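Local coordinates for protein tapirin (Caldicellulosiruptor hydrothermalis, PDB 6N2C) that probably binds cellulose and so lets an extremely thermophilic bacterium adhere to plant biomass, through a beta-helical C-terminal domain that carries a zinc ion, at residues Phe261-Arg267 with Ser281-Glu287; Tyr172-Trp176 with Asn271-Phe275; Ile180-Tyr186 with Phe461-Ile466. All blocks are in the same frame, centred on the assembly; numbering follows the deposited sequence.

Contact 1 of 3, residues Phe261-Arg267 with Ser281-Glu287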
loop_
_atom_site.group_PDB
_atom_site.type_symbol
_atom_site.label_atom_id
_atom_site.label_comp_id
_atom_site.label_asym_id
_atom_site.label_seq_id
_atom_site.Cartn_x
_atom_site.Cartn_y
_atom_site.Cartn_z
ATOM N N PHE A 261 1.056 -4.977 -8.697
ATOM C CA PHE A 261 0.564 -4.206 -9.810
ATOM C C PHE A 261 0.570 -5.125 -11.028
ATOM O O PHE A 261 1.532 -5.870 -11.229
ATOM C CB PHE A 261 1.430 -2.992 -10.045
ATOM C CG PHE A 261 1.290 -1.910 -9.024
ATOM C CD1 PHE A 261 1.926 -1.980 -7.783
ATOM C CD2 PHE A 261 0.464 -0.817 -9.257
ATOM C CE1 PHE A 261 1.729 -0.957 -6.831
ATOM C CE2 PHE A 261 0.279 0.216 -8.325
ATOM C CZ PHE A 261 0.929 0.132 -7.101
ATOM N N ASN A 262 -0.492 -5.088 -11.792
ATOM C CA ASN A 262 -0.625 -5.766 -13.101
ATOM C C ASN A 262 -1.314 -4.834 -14.041
ATOM O O ASN A 262 -2.156 -4.066 -13.645
ATOM C CB ASN A 262 -1.518 -6.999 -13.022
ATOM C CG ASN A 262 -0.987 -8.022 -12.083
ATOM O OD1 ASN A 262 -0.007 -8.702 -12.403
ATOM N ND2 ASN A 262 -1.533 -8.050 -10.822
ATOM N N GLY A 263 -0.995 -4.963 -15.353
ATOM C CA GLY A 263 -1.830 -4.411 -16.393
ATOM C C GLY A 263 -1.453 -2.992 -16.805
ATOM O O GLY A 263 -1.984 -2.416 -17.771
ATOM N N ASN A 264 -0.499 -2.406 -16.070
ATOM C CA ASN A 264 -0.014 -1.115 -16.247
ATOM C C ASN A 264 -1.039 -0.003 -15.972
ATOM O O ASN A 264 -2.250 -0.251 -15.824
ATOM C CB ASN A 264 0.552 -0.893 -17.697
ATOM C CG ASN A 264 1.822 -1.739 -18.020
ATOM O OD1 ASN A 264 2.341 -2.588 -17.251
ATOM N ND2 ASN A 264 2.332 -1.448 -19.130
ATOM N N ASN A 265 -0.538 1.209 -15.986
ATOM C CA ASN A 265 -1.305 2.433 -15.882
ATOM C C ASN A 265 -2.091 2.576 -14.512
ATOM O O ASN A 265 -3.046 3.304 -14.468
ATOM C CB ASN A 265 -2.287 2.562 -17.012
ATOM C CG ASN A 265 -1.582 2.713 -18.362
ATOM O OD1 ASN A 265 -0.835 3.641 -18.516
ATOM N ND2 ASN A 265 -1.818 1.783 -19.291
ATOM N N ASN A 266 -1.593 1.943 -13.468
ATOM C CA ASN A 266 -2.258 2.023 -12.156
ATOM C C ASN A 266 -1.653 3.174 -11.401
ATOM O O ASN A 266 -0.477 3.546 -11.616
ATOM C CB ASN A 266 -2.015 0.763 -11.419
ATOM C CG ASN A 266 -2.539 -0.478 -12.135
ATOM O OD1 ASN A 266 -3.743 -0.705 -12.202
ATOM N ND2 ASN A 266 -1.635 -1.293 -12.633
ATOM N N ARG A 267 -2.405 3.653 -10.364
ATOM C CA ARG A 267 -1.908 4.717 -9.516
ATOM C C ARG A 267 -2.374 4.404 -8.085
ATOM O O ARG A 267 -3.542 4.039 -7.905
ATOM C CB ARG A 267 -2.490 6.038 -9.945
ATOM C CG ARG A 267 -1.938 7.222 -9.157
ATOM C CD ARG A 267 -2.391 8.608 -9.728
ATOM N NE ARG A 267 -1.795 9.726 -9.025
ATOM C CZ ARG A 267 -2.269 10.339 -7.919
ATOM N NH1 ARG A 267 -3.435 10.018 -7.313
ATOM N NH2 ARG A 267 -1.544 11.342 -7.390
ATOM N N SER A 281 5.237 -4.621 -5.924
ATOM C CA SER A 281 5.825 -4.871 -7.264
ATOM C C SER A 281 5.136 -4.142 -8.386
ATOM O O SER A 281 3.934 -4.407 -8.622
ATOM C CB SER A 281 5.843 -6.396 -7.500
ATOM O OG SER A 281 6.284 -6.655 -8.858
ATOM N N LEU A 282 5.878 -3.241 -9.101
ATOM C CA LEU A 282 5.298 -2.454 -10.175
ATOM C C LEU A 282 5.335 -3.227 -11.542
ATOM O O LEU A 282 6.144 -4.177 -11.689
ATOM C CB LEU A 282 5.899 -1.046 -10.314
ATOM C CG LEU A 282 5.373 -0.092 -9.209
ATOM C CD1 LEU A 282 5.903 -0.451 -7.805
ATOM C CD2 LEU A 282 5.856 1.272 -9.583
ATOM N N SER A 283 4.430 -2.910 -12.419
ATOM C CA SER A 283 4.258 -3.584 -13.726
ATOM C C SER A 283 4.744 -2.821 -14.943
ATOM O O SER A 283 4.974 -3.440 -16.000
ATOM C CB SER A 283 2.805 -4.071 -13.985
ATOM O OG SER A 283 1.887 -3.013 -14.196
ATOM N N GLY A 284 4.831 -1.501 -14.840
ATOM C CA GLY A 284 5.062 -0.563 -15.918
ATOM C C GLY A 284 3.997 0.500 -16.050
ATOM O O GLY A 284 2.802 0.212 -15.807
ATOM N N LYS A 285 4.406 1.746 -16.267
ATOM C CA LYS A 285 3.500 2.871 -16.324
ATOM C C LYS A 285 2.613 2.898 -15.014
ATOM O O LYS A 285 1.490 3.346 -15.037
ATOM C CB LYS A 285 2.592 2.840 -17.535
ATOM C CG LYS A 285 3.358 3.003 -18.836
ATOM C CD LYS A 285 3.346 4.473 -19.161
ATOM C CE LYS A 285 2.396 4.674 -20.303
ATOM N NZ LYS A 285 3.121 4.604 -21.596
ATOM N N ASP A 286 3.213 2.485 -13.913
ATOM C CA ASP A 286 2.500 2.477 -12.616
ATOM C C ASP A 286 3.118 3.576 -11.730
ATOM O O ASP A 286 4.344 3.818 -11.760
ATOM C CB ASP A 286 2.619 1.127 -11.961
ATOM C CG ASP A 286 1.843 0.058 -12.671
ATOM O OD1 ASP A 286 0.674 0.305 -13.097
ATOM O OD2 ASP A 286 2.323 -1.103 -12.629
ATOM N N GLU A 287 2.252 4.195 -10.906
ATOM C CA GLU A 287 2.704 5.254 -10.014
ATOM C C GLU A 287 2.287 4.996 -8.598
ATOM O O GLU A 287 1.137 4.670 -8.365
ATOM C CB GLU A 287 2.068 6.563 -10.471
ATOM C CG GLU A 287 2.483 7.760 -9.628
ATOM C CD GLU A 287 1.867 9.116 -10.036
ATOM O OE1 GLU A 287 0.942 9.188 -10.875
ATOM O OE2 GLU A 287 2.392 10.139 -9.560
HETATM O O HOH W 1 4.146 -6.902 -10.669
HETATM O O HOH W 2 -0.086 5.407 -13.740
HETATM O O HOH W 3 0.633 12.094 -9.126
#
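Asp286 reaches from its own turn into the neighbouring one, between Phe261 and Asn266. The two segments are equivalent loops on successive coils of a parallel beta-helix. The CB of Asp286 lies 4.0 Å from Phe261 CD2. Its CG is near the same ring atom and Asn266 ND2. OD1 accepts two bonds, each 2.8 Å, from Asn266 N and Asn266 ND2. The first comes nearly head-on, and the second on the syn side, 31° out of the carboxylate plane. OD2 turns back to its own loop, taking Ser283 N at 2.8 Å and Ser283 OG, and also rests 3.3 Å from Phe261 CB. Asn266 ND2 spends its other proton on Asn262 O. With an alanine here, Asn266 N, Asn266 ND2 and Ser283 N would probably lose their acceptor, and the Asn266 amide one of its holds. Beyond the turns, parallel pairing begins with Glu287 N to Asn266 O, 2.9 Å. Arg267 and Glu287 form a salt bridge whose hydrogen bond, Arg267 NE to Glu287 OE1, is weak at 3.3 Å, while Arg267 NH1 pairs with Glu269. Four donors around one buried carboxylate would probably stabilise its negative charge and favour the ionised form.

Contact 2 of 3, residues Tyr172-Trp176 with Asn271-Phe275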
loop_
_atom_site.group_PDB
_atom_site.type_symbol
_atom_site.label_atom_id
_atom_site.label_comp_id
_atom_site.label_asym_id
_atom_site.label_seq_id
_atom_site.Cartn_x
_atom_site.Cartn_y
_atom_site.Cartn_z
ATOM N N TYR A 172 5.318 7.112 16.745
ATOM C CA TYR A 172 4.568 5.955 17.200
ATOM C C TYR A 172 3.136 6.125 16.740
ATOM O O TYR A 172 2.453 5.115 16.393
ATOM C CB TYR A 172 4.633 5.829 18.716
ATOM C CG TYR A 172 4.291 4.464 19.235
ATOM C CD1 TYR A 172 4.646 3.267 18.528
ATOM C CD2 TYR A 172 3.594 4.353 20.442
ATOM C CE1 TYR A 172 4.310 2.030 19.005
ATOM C CE2 TYR A 172 3.225 3.124 20.929
ATOM C CZ TYR A 172 3.587 1.957 20.258
ATOM O OH TYR A 172 3.217 0.747 20.760
ATOM N N LEU A 173 2.651 7.367 16.721
ATOM C CA LEU A 173 1.244 7.640 16.364
ATOM C C LEU A 173 0.912 7.908 14.875
ATOM O O LEU A 173 -0.182 8.368 14.503
ATOM C CB LEU A 173 0.684 8.764 17.230
ATOM C CG LEU A 173 0.782 8.457 18.735
ATOM C CD1 LEU A 173 0.160 9.676 19.425
ATOM C CD2 LEU A 173 0.045 7.205 19.112
ATOM N N LEU A 174 1.888 7.654 14.017
ATOM C CA LEU A 174 1.699 7.874 12.596
ATOM C C LEU A 174 0.499 7.051 12.157
ATOM O O LEU A 174 0.456 5.848 12.443
ATOM C CB LEU A 174 2.936 7.351 11.859
ATOM C CG LEU A 174 2.851 7.479 10.292
ATOM C CD1 LEU A 174 2.577 8.898 9.836
ATOM C CD2 LEU A 174 4.158 6.969 9.788
ATOM N N ALA A 175 -0.438 7.735 11.530
ATOM C CA ALA A 175 -1.638 7.097 10.932
ATOM C C ALA A 175 -2.536 6.443 11.952
ATOM O O ALA A 175 -3.357 5.627 11.629
ATOM C CB ALA A 175 -1.313 6.132 9.783
ATOM N N TRP A 176 -2.418 6.822 13.229
ATOM C CA TRP A 176 -3.358 6.286 14.202
ATOM C C TRP A 176 -4.759 6.732 13.894
ATOM O O TRP A 176 -4.983 7.893 13.682
ATOM C CB TRP A 176 -2.977 6.745 15.613
ATOM C CG TRP A 176 -3.991 6.104 16.591
ATOM C CD1 TRP A 176 -5.219 6.602 16.974
ATOM C CD2 TRP A 176 -3.874 4.835 17.143
ATOM N NE1 TRP A 176 -5.845 5.676 17.771
ATOM C CE2 TRP A 176 -5.037 4.582 17.891
ATOM C CE3 TRP A 176 -2.871 3.839 17.099
ATOM C CZ2 TRP A 176 -5.244 3.380 18.536
ATOM C CZ3 TRP A 176 -3.056 2.662 17.760
ATOM C CH2 TRP A 176 -4.262 2.444 18.506
ATOM N N ASN A 271 -1.620 8.908 1.486
ATOM C CA ASN A 271 -1.353 10.237 2.106
ATOM C C ASN A 271 -0.885 10.170 3.543
ATOM O O ASN A 271 -0.626 11.172 4.132
ATOM C CB ASN A 271 -2.553 11.126 1.942
ATOM C CG ASN A 271 -2.816 11.382 0.516
ATOM O OD1 ASN A 271 -1.862 11.630 -0.209
ATOM N ND2 ASN A 271 -4.023 11.300 0.089
ATOM N N SER A 272 -0.724 9.025 4.122
ATOM C CA SER A 272 0.019 8.970 5.416
ATOM C C SER A 272 0.878 7.766 5.537
ATOM O O SER A 272 2.062 7.914 5.704
ATOM C CB SER A 272 -1.014 9.059 6.559
ATOM O OG SER A 272 -0.430 8.826 7.822
ATOM N N LEU A 273 0.330 6.569 5.440
ATOM C CA LEU A 273 1.131 5.353 5.701
ATOM C C LEU A 273 0.761 4.258 4.711
ATOM O O LEU A 273 -0.431 3.921 4.603
ATOM C CB LEU A 273 0.844 4.854 7.131
ATOM C CG LEU A 273 1.547 3.584 7.623
ATOM C CD1 LEU A 273 3.067 3.601 7.407
ATOM C CD2 LEU A 273 1.231 3.216 9.080
ATOM N N LEU A 274 1.794 3.634 4.093
ATOM C CA LEU A 274 1.612 2.440 3.226
ATOM C C LEU A 274 2.504 1.433 3.808
ATOM O O LEU A 274 3.737 1.678 3.922
ATOM C CB LEU A 274 2.064 2.810 1.775
ATOM C CG LEU A 274 2.006 1.714 0.756
ATOM C CD1 LEU A 274 0.564 1.280 0.638
ATOM C CD2 LEU A 274 2.460 2.234 -0.568
ATOM N N PHE A 275 1.958 0.284 4.232
ATOM C CA PHE A 275 2.731 -0.704 4.962
ATOM C C PHE A 275 2.408 -2.064 4.421
ATOM O O PHE A 275 1.240 -2.454 4.439
ATOM C CB PHE A 275 2.356 -0.637 6.479
ATOM C CG PHE A 275 3.297 -1.309 7.379
ATOM C CD1 PHE A 275 3.433 -2.712 7.370
ATOM C CD2 PHE A 275 4.110 -0.569 8.252
ATOM C CE1 PHE A 275 4.342 -3.346 8.217
ATOM C CE2 PHE A 275 4.979 -1.223 9.077
ATOM C CZ PHE A 275 5.124 -2.584 9.057
#
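A corner of the parallel beta-helix, at Asn271 and Ser272, is covered by a type II turn of the segment before strand 186-190, which presents Leu174 and Ala175 to Ser272 and to Leu273 just after the corner. The corner separates strand 267-270 on one face of the solenoid from strand 273-276 on the next. The turn runs from Leu173 to Trp176 and is closed by Trp176 N to Leu173 O, 3.0 Å. Leu174 and Ala175 are its two central residues. Ala175 takes the left-handed backbone conformation usual for the third position of such a turn.

Because the chain bends at the corner, Ser272 and Leu273 both point toward the turn, although they are neighbours in sequence. Ala175 CB makes the closest approach. It meets Leu273 CB at 3.6 Å and is also close to Leu273 CD2. It also touches Ser272 OG at 3.4 Å. The Leu174 side chain is set with CG opposite the backbone N (chi1 178°), and this carries its two methyls to the corner. Its CD2 is 4.3 Å from Leu273 CD1.

No hydrogen bond joins the two segments, and they bury only 179 Å² together. Polar ties come from nearby residues. Ala175 O accepts from Asn251 ND2, and Asn251 is also a backbone partner of Leu273. Helix 451-457 lies beside both segments: Trp176 touches Ile452 and Leu273 touches Ile453, while Tyr172 OH bonds to Glu454. The contact is thus plain packing onto one corner of the solenoid, far from the zinc site. Ser272 OG, the one polar side-chain atom among the touching residues, meets only carbon across the segments: it sits 3.6 Å from Leu174 CD1, besides Ala175 CB.

Contact 3 of 3, residues Ile180-Tyr186 with Phe461-Ile466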
loop_
_atom_site.group_PDB
_atom_site.type_symbol
_atom_site.label_atom_id
_atom_site.label_comp_id
_atom_site.label_asym_id
_atom_site.label_seq_id
_atom_site.Cartn_x
_atom_site.Cartn_y
_atom_site.Cartn_z
ATOM N N ILE A 180 -10.582 2.742 12.904
ATOM C CA ILE A 180 -10.190 1.397 12.453
ATOM C C ILE A 180 -10.883 0.289 13.278
ATOM O O ILE A 180 -11.154 -0.796 12.778
ATOM C CB ILE A 180 -8.656 1.296 12.336
ATOM C CG1 ILE A 180 -8.229 2.015 11.023
ATOM C CG2 ILE A 180 -8.181 -0.120 12.283
ATOM C CD1 ILE A 180 -6.727 2.378 10.992
ATOM N N PHE A 181 -11.112 0.585 14.580
ATOM C CA PHE A 181 -11.668 -0.408 15.494
ATOM C C PHE A 181 -13.152 -0.266 15.645
ATOM O O PHE A 181 -13.742 -1.039 16.409
ATOM C CB PHE A 181 -11.032 -0.238 16.861
ATOM C CG PHE A 181 -9.541 -0.315 16.802
ATOM C CD1 PHE A 181 -8.889 -1.508 16.690
ATOM C CD2 PHE A 181 -8.789 0.866 16.739
ATOM C CE1 PHE A 181 -7.519 -1.537 16.575
ATOM C CE2 PHE A 181 -7.434 0.831 16.648
ATOM C CZ PHE A 181 -6.789 -0.366 16.554
ATOM N N ASP A 182 -13.760 0.638 14.896
ATOM C CA ASP A 182 -15.203 0.825 14.875
ATOM C C ASP A 182 -15.807 0.334 13.575
ATOM O O ASP A 182 -15.783 1.037 12.513
ATOM C CB ASP A 182 -15.510 2.277 15.109
ATOM C CG ASP A 182 -16.992 2.584 15.180
ATOM O OD1 ASP A 182 -17.808 1.784 14.720
ATOM O OD2 ASP A 182 -17.318 3.767 15.645
ATOM N N PHE A 183 -16.443 -0.854 13.661
ATOM C CA PHE A 183 -16.975 -1.446 12.426
ATOM C C PHE A 183 -18.231 -0.835 11.895
ATOM O O PHE A 183 -18.795 -1.325 10.903
ATOM C CB PHE A 183 -16.888 -2.993 12.489
ATOM C CG PHE A 183 -15.502 -3.475 12.366
ATOM C CD1 PHE A 183 -14.971 -3.714 11.098
ATOM C CD2 PHE A 183 -14.672 -3.475 13.484
ATOM C CE1 PHE A 183 -13.633 -4.012 10.982
ATOM C CE2 PHE A 183 -13.349 -3.821 13.379
ATOM C CZ PHE A 183 -12.846 -4.044 12.054
ATOM N N THR A 184 -18.733 0.263 12.502
ATOM C CA THR A 184 -19.772 1.018 11.863
ATOM C C THR A 184 -19.198 2.057 10.828
ATOM O O THR A 184 -20.003 2.845 10.214
ATOM C CB THR A 184 -20.664 1.830 12.843
ATOM O OG1 THR A 184 -19.900 2.873 13.432
ATOM C CG2 THR A 184 -21.248 0.887 13.899
ATOM N N THR A 185 -17.890 2.063 10.663
ATOM C CA THR A 185 -17.199 2.966 9.705
ATOM C C THR A 185 -16.666 2.236 8.467
ATOM O O THR A 185 -15.843 2.771 7.747
ATOM C CB THR A 185 -16.041 3.746 10.374
ATOM O OG1 THR A 185 -14.945 2.901 10.685
ATOM C CG2 THR A 185 -16.552 4.421 11.653
ATOM N N TYR A 186 -17.108 0.995 8.289
ATOM C CA TYR A 186 -16.646 0.155 7.162
ATOM C C TYR A 186 -17.687 -0.031 6.117
ATOM O O TYR A 186 -18.823 -0.460 6.402
ATOM C CB TYR A 186 -16.099 -1.219 7.654
ATOM C CG TYR A 186 -14.725 -1.169 8.306
ATOM C CD1 TYR A 186 -14.544 -0.581 9.539
ATOM C CD2 TYR A 186 -13.667 -1.778 7.724
ATOM C CE1 TYR A 186 -13.306 -0.529 10.153
ATOM C CE2 TYR A 186 -12.436 -1.821 8.352
ATOM C CZ TYR A 186 -12.257 -1.182 9.560
ATOM O OH TYR A 186 -11.023 -1.196 10.169
ATOM N N PHE A 461 -7.268 -8.235 16.393
ATOM C CA PHE A 461 -7.934 -7.498 15.301
ATOM C C PHE A 461 -8.294 -8.397 14.180
ATOM O O PHE A 461 -7.421 -9.063 13.626
ATOM C CB PHE A 461 -7.007 -6.371 14.792
ATOM C CG PHE A 461 -7.671 -5.502 13.780
ATOM C CD1 PHE A 461 -8.470 -4.414 14.171
ATOM C CD2 PHE A 461 -7.502 -5.734 12.415
ATOM C CE1 PHE A 461 -9.104 -3.649 13.238
ATOM C CE2 PHE A 461 -8.119 -4.907 11.489
ATOM C CZ PHE A 461 -8.922 -3.876 11.861
ATOM N N PRO A 462 -9.540 -8.423 13.745
ATOM C CA PRO A 462 -10.629 -7.495 14.070
ATOM C C PRO A 462 -11.649 -8.052 15.086
ATOM O O PRO A 462 -12.648 -7.377 15.424
ATOM C CB PRO A 462 -11.251 -7.314 12.712
ATOM C CG PRO A 462 -11.184 -8.687 12.083
ATOM C CD PRO A 462 -9.810 -9.154 12.506
ATOM N N THR A 463 -11.444 -9.305 15.491
ATOM C CA THR A 463 -12.543 -9.955 16.236
ATOM C C THR A 463 -12.860 -9.444 17.642
ATOM O O THR A 463 -13.933 -9.805 18.143
ATOM C CB THR A 463 -12.390 -11.514 16.300
ATOM O OG1 THR A 463 -11.232 -11.834 17.034
ATOM C CG2 THR A 463 -12.344 -12.120 14.955
ATOM N N ASN A 464 -12.011 -8.643 18.306
ATOM C CA ASN A 464 -12.435 -7.985 19.479
ATOM C C ASN A 464 -13.644 -7.100 19.238
ATOM O O ASN A 464 -14.455 -6.898 20.142
ATOM C CB ASN A 464 -11.318 -7.117 20.115
ATOM C CG ASN A 464 -10.463 -7.884 21.087
ATOM O OD1 ASN A 464 -10.174 -9.086 20.904
ATOM N ND2 ASN A 464 -9.881 -7.107 22.095
ATOM N N TRP A 465 -13.789 -6.546 18.018
ATOM C CA TRP A 465 -14.793 -5.561 17.676
ATOM C C TRP A 465 -15.876 -5.966 16.659
ATOM O O TRP A 465 -16.926 -5.299 16.503
ATOM C CB TRP A 465 -14.031 -4.265 17.206
ATOM C CG TRP A 465 -13.111 -3.774 18.247
ATOM C CD1 TRP A 465 -13.426 -3.057 19.323
ATOM C CD2 TRP A 465 -11.677 -4.046 18.338
ATOM N NE1 TRP A 465 -12.286 -2.818 20.068
ATOM C CE2 TRP A 465 -11.209 -3.418 19.484
ATOM C CE3 TRP A 465 -10.771 -4.755 17.543
ATOM C CZ2 TRP A 465 -9.867 -3.457 19.870
ATOM C CZ3 TRP A 465 -9.461 -4.838 17.908
ATOM C CH2 TRP A 465 -9.011 -4.210 19.096
ATOM N N ILE A 466 -15.657 -7.025 15.926
ATOM C CA ILE A 466 -16.612 -7.493 14.965
ATOM C C ILE A 466 -16.613 -9.004 15.009
ATOM O O ILE A 466 -15.605 -9.674 14.761
ATOM C CB ILE A 466 -16.447 -6.923 13.498
ATOM C CG1 ILE A 466 -17.564 -7.417 12.636
ATOM C CG2 ILE A 466 -15.094 -7.211 12.896
ATOM C CD1 ILE A 466 -17.752 -6.797 11.274
HETATM O O HOH W 4 -16.858 -2.206 16.060
#
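Phe181 and Phe183 enter a cluster with Phe461 and Trp465. Among the aromatic pairs, the edge of Phe181 faces Trp465 in an edge-to-face contact, with planes at 58° and Phe181 CD1 3.6 Å from Trp465 CZ3. Phe461 meets both phenylalanines obliquely: its CD1 lies near Phe181 CE1, and its CZ is 3.9 Å from Phe183 CZ.

CH-pi contacts come next. Ile466 CG2 sits 3.6 Å from the Phe183 ring centroid, squarely over the face. CG1 of Ile466 is anti to the backbone N (chi1 -176°), which puts CG2 between N and the carbonyl carbon and over the ring. Phe181 CB lies over the five-membered ring of Trp465.

In the aliphatic packing, Pro462, after a cis peptide, places its CB 3.7 Å from Phe183 CZ. Within segment 180-186, Tyr186 covers the opposite face of Phe183.

Polar links are few. Tyr186 OH braces segment 180-186 internally, donating to Ile180 O at 2.6 Å on a lone pair. A water accepts from Phe183 N at 2.8 Å and may donate to Trp465 O. Trp465 NE1 is held by Glu572. With no direct hydrogen bond between the segments, these two loops beside the beta-helix are joined by buried aromatic and aliphatic surface.

Along the chain, contacts 2 and 3 begin in the segment before strand 186-190. Contact 1 and the second half of contact 2 follow on the solenoid, and contact 3 closes later, at 461-466. Strand 267-270 leads from the turn of contact 1 to the corner of contact 2; the centres of contacts 1 and 2 are about 23 Å apart. Contacts 2 and 3 lie about 18 Å apart between centres and touch through Trp176 CZ2 and Phe181 CE2, 3.9 Å. Both border helix 451-457. The centres of contacts 1 and 3 are about 31 Å apart, on opposite sides of the chain's centre. Thus contact 1 joins adjacent coils, contact 2 sets the first segment on a corner of the solenoid, and contact 3 joins two flanking loops.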